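Local coordinates for ABC transporter ATP-binding protein (Sulfolobus tokodaii, PDB 2PJZ) that probably binds and hydrolyses ATP as the nucleotide-binding subunit of an ABC transporter, putatively one for cobalt, at residues Arg164-Ile167 and Ser168-Lys172; Leu185-Leu188 and Asn189-Lys192. All coordinates share one frame; numbering follows the deposited sequence. Where two conformers were deposited one is given.

Contact 1 comes first along the chain and lies wholly within helix 161-173, the crossover helix between strands 149-153 and 177-182. Contact 2 follows after strand 177-182, in the short helical turns that lead to strand 195-200. Each contact joins adjoining segments of one continuous stretch, through residues three or four apart, so neither closes a long loop; they stand in series and neither nest nor cross. Their centres are about 12 Å apart, and the side chains meet directly. R164 pairs with D186 at one end, the hydroxyls of S168 and Y191 probably share a hydrogen bond in the middle, and K172 NZ reaches L190 O, tying the 185-192 turns to the helix flank.

Contact 1. Residues Arg164-Ile167 and Ser168-Lys172; sequences RHVI and SRYIK
The guanidinium of R169 spreads over the carbonyl oxygen of H165, which lies against one of its faces, while NH2 comes up to the edge of the H165 ring, 3.8 Å from CD2. NH2 lies near the ring plane there, and the ring and guanidinium planes are 44° apart. R169 NH1 rests 3.5 Å from H165 CB. The R169 chain reaches back there because CG stands anti to its carbonyl carbon (chi1 -73°) and the run from CG to NE is extended, laying the aliphatic part along the preceding turn. The imidazole itself is held by a hydrogen bond from ND1 to A161 O. V166 O approaches the Y170 ring obliquely, 3.5 Å from CD2, and V166 CG1 lies 4.1 Å from Y170 CE2, the two side chains running alongside each other. On the buried flank I171 CD1 lies 4.2 Å from I167 CG1. Regular i to i+4 backbone bonds underlie all this; the one from I171 N to I167 O is 2.9 Å, whereas that from Y170 N to V166 O is weak at 3.4 Å. Helix 161-173 is the crossover of a beta-alpha-beta unit between strands 149-153 and 177-182, as in P-loop NTPases. I167 packs on L136, T139 and S140 of helix 131-144, while V166 and Y170 face helix 105-114, Y170 also reaching L143.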
# COMPACT_ATOMS: atom_id res chain seq x y z
N ARG A 164 6.70 8.80 11.27
CA ARG A 164 6.13 8.77 9.92
C ARG A 164 7.07 9.41 8.90
O ARG A 164 7.24 8.91 7.78
CB ARG A 164 4.78 9.46 9.88
CG ARG A 164 3.63 8.64 10.42
CD ARG A 164 2.38 9.47 10.46
NE ARG A 164 1.20 8.63 10.55
CZ ARG A 164 -0.04 9.01 10.25
NH1 ARG A 164 -0.28 10.26 9.85
NH2 ARG A 164 -1.04 8.16 10.37
N HIS A 165 7.66 10.54 9.30
CA HIS A 165 8.61 11.24 8.47
C HIS A 165 9.90 10.48 8.26
O HIS A 165 10.45 10.48 7.15
CB HIS A 165 8.88 12.63 9.05
CG HIS A 165 7.84 13.62 8.64
ND1 HIS A 165 6.57 13.62 9.17
CD2 HIS A 165 7.84 14.57 7.67
CE1 HIS A 165 5.85 14.57 8.59
NE2 HIS A 165 6.60 15.15 7.66
N VAL A 166 10.38 9.82 9.31
CA VAL A 166 11.57 8.98 9.21
C VAL A 166 11.34 7.78 8.26
O VAL A 166 12.13 7.55 7.33
CB VAL A 166 12.07 8.53 10.60
CG1 VAL A 166 13.20 7.53 10.47
CG2 VAL A 166 12.58 9.76 11.39
N ILE A 167 10.24 7.06 8.46
CA ILE A 167 9.96 5.88 7.63
C ILE A 167 9.66 6.27 6.17
O ILE A 167 9.99 5.55 5.26
CB ILE A 167 8.87 4.96 8.25
CG1 ILE A 167 8.95 3.53 7.68
CG2 ILE A 167 7.47 5.55 8.06
CD1 ILE A 167 10.22 2.80 8.01
N SER A 168 9.05 7.44 5.96
CA SER A 168 8.75 7.94 4.63
C SER A 168 10.03 8.18 3.84
O SER A 168 10.09 7.91 2.66
CB SER A 168 7.92 9.22 4.69
OG SER A 168 7.53 9.65 3.39
N ARG A 169 11.06 8.69 4.52
CA ARG A 169 12.36 8.91 3.91
C ARG A 169 12.92 7.58 3.40
O ARG A 169 13.43 7.49 2.29
CB ARG A 169 13.33 9.68 4.86
CG ARG A 169 12.92 11.20 4.98
CD ARG A 169 13.51 12.11 6.15
NE ARG A 169 12.78 13.41 6.17
CZ ARG A 169 12.18 13.98 7.24
NH1 ARG A 169 12.27 13.43 8.45
NH2 ARG A 169 11.51 15.14 7.10
N TYR A 170 12.76 6.51 4.19
CA TYR A 170 13.26 5.19 3.75
C TYR A 170 12.41 4.56 2.64
O TYR A 170 12.93 3.88 1.75
CB TYR A 170 13.36 4.25 4.95
CG TYR A 170 14.53 4.56 5.84
CD1 TYR A 170 15.84 4.48 5.35
CD2 TYR A 170 14.34 4.90 7.18
CE1 TYR A 170 16.92 4.76 6.16
CE2 TYR A 170 15.43 5.18 8.00
CZ TYR A 170 16.70 5.12 7.49
OH TYR A 170 17.76 5.39 8.32
N ILE A 171 11.10 4.75 2.75
CA ILE A 171 10.14 4.28 1.73
C ILE A 171 10.50 4.92 0.40
O ILE A 171 10.47 4.27 -0.64
CB ILE A 171 8.66 4.59 2.18
CG1 ILE A 171 8.27 3.66 3.33
CG2 ILE A 171 7.66 4.49 0.99
CD1 ILE A 171 6.95 3.99 4.03
N LYS A 172 10.87 6.20 0.42
CA LYS A 172 11.18 6.90 -0.82
C LYS A 172 12.54 6.51 -1.39
O LYS A 172 12.71 6.48 -2.62
CB LYS A 172 10.98 8.41 -0.65
CG LYS A 172 9.48 8.75 -0.32
CD LYS A 172 9.29 10.18 0.25
CE LYS A 172 9.31 11.25 -0.82
NZ LYS A 172 8.97 12.57 -0.17

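Contact 2. Residues Leu185-Leu188 and Asn189-Lys192; sequences LDML and NLYK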
# COMPACT_ATOMS: atom_id res chain seq x y z
N LEU A 185 -5.17 10.11 4.47
CA LEU A 185 -4.97 11.17 3.50
C LEU A 185 -3.92 12.18 3.98
O LEU A 185 -3.35 12.90 3.17
CB LEU A 185 -6.30 11.87 3.22
CG LEU A 185 -7.44 11.04 2.64
CD1 LEU A 185 -8.72 11.84 2.71
CD2 LEU A 185 -7.18 10.58 1.20
N ASP A 186 -3.67 12.20 5.29
CA ASP A 186 -2.73 13.16 5.89
C ASP A 186 -1.27 12.90 5.52
O ASP A 186 -0.38 13.70 5.82
CB ASP A 186 -2.95 13.26 7.42
CG ASP A 186 -2.60 11.95 8.17
OD1 ASP A 186 -2.20 10.95 7.54
OD2 ASP A 186 -2.72 11.94 9.43
N MET A 187 -1.01 11.77 4.86
CA MET A 187 0.34 11.42 4.49
C MET A 187 0.70 11.76 3.04
O MET A 187 1.88 11.73 2.67
CB MET A 187 0.60 9.94 4.77
CG MET A 187 2.00 9.78 5.29
SD MET A 187 1.92 10.31 6.99
CE MET A 187 3.31 11.45 7.11
N LEU A 188 -0.30 12.10 2.24
CA LEU A 188 -0.09 12.31 0.81
C LEU A 188 0.84 13.47 0.46
O LEU A 188 1.45 13.47 -0.61
CB LEU A 188 -1.42 12.47 0.08
CG LEU A 188 -2.33 11.23 0.04
CD1 LEU A 188 -3.67 11.60 -0.60
CD2 LEU A 188 -1.67 10.06 -0.71
N ASN A 189 0.95 14.46 1.37
CA ASN A 189 1.76 15.65 1.14
C ASN A 189 3.24 15.32 1.04
O ASN A 189 4.04 16.14 0.60
CB ASN A 189 1.55 16.66 2.26
CG ASN A 189 2.08 16.15 3.58
OD1 ASN A 189 1.34 15.54 4.36
ND2 ASN A 189 3.37 16.33 3.80
N LEU A 190 3.61 14.14 1.51
CA LEU A 190 5.00 13.68 1.39
C LEU A 190 5.20 12.86 0.11
O LEU A 190 6.32 12.44 -0.18
CB LEU A 190 5.39 12.84 2.61
CG LEU A 190 5.71 13.58 3.91
CD1 LEU A 190 6.06 12.56 4.98
CD2 LEU A 190 6.86 14.57 3.71
N TYR A 191 4.13 12.65 -0.66
CA TYR A 191 4.20 11.78 -1.82
C TYR A 191 3.71 12.43 -3.10
O TYR A 191 3.18 11.74 -3.97
CB TYR A 191 3.46 10.46 -1.54
CG TYR A 191 4.19 9.63 -0.53
CD1 TYR A 191 5.14 8.68 -0.93
CD2 TYR A 191 4.00 9.84 0.84
CE1 TYR A 191 5.85 7.94 0.02
CE2 TYR A 191 4.70 9.10 1.78
CZ TYR A 191 5.62 8.15 1.36
OH TYR A 191 6.30 7.43 2.31
N LYS A 192 3.96 13.73 -3.24
CA LYS A 192 3.50 14.53 -4.39
C LYS A 192 4.02 14.02 -5.71
O LYS A 192 3.32 14.11 -6.74
CB LYS A 192 3.90 16.01 -4.23
CG LYS A 192 3.40 16.64 -2.96
CD LYS A 192 3.97 18.07 -2.75
CE LYS A 192 3.17 18.77 -1.66
NZ LYS A 192 3.52 20.24 -1.59
O HOH W 1 -1.05 15.15 3.25
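The side chains of M187 and L190 run alongside one another where the chain enters a short 3-10 turn, part of the connection between strands 177-182 and 195-200 of the nucleotide-binding fold. M187 leaves its backbone directed away from residues 189-192, but its chain is bent at both chi2 (77°) and chi3 (-131°), which folds the methyl CE back to within 3.7 Å of L190 CD1. L190 has CG turned opposite the carbonyl carbon, beside the backbone N, and from there its chain continues extended to CD1, the branch that meets the methyl CE of M187. Helix 161-173 receives this pair, M187 packing on R164, which also holds D186 in a salt bridge, and L190 on S168.

The i to i+3 spacing of the backbone bonds gives the turn its 3-10 character: L190 N donates to M187 O over 3.2 Å, and Y191 N to L188 O over 2.8 Å. A water accepts from N189 N and donates to L185 O, joining two backbone groups that no direct bond connects.

L188 leaves the turn on a different side, among F248, V210, L214 and L36. The Y191 ring stands between the turn and helix 161-173, packing on I171 and on I34 of the sheet and meeting the Y194 ring edge-to-face, with its hydroxyl probably hydrogen-bonded to S168. Its CG stands opposite the carbonyl carbon, beside the backbone N (chi1 -69°), and this brings the CD2 edge of the ring to M187 O. That oxygen, already engaged by L190 N, lies in the plane of the Y191 ring, 3.4 Å from CD2.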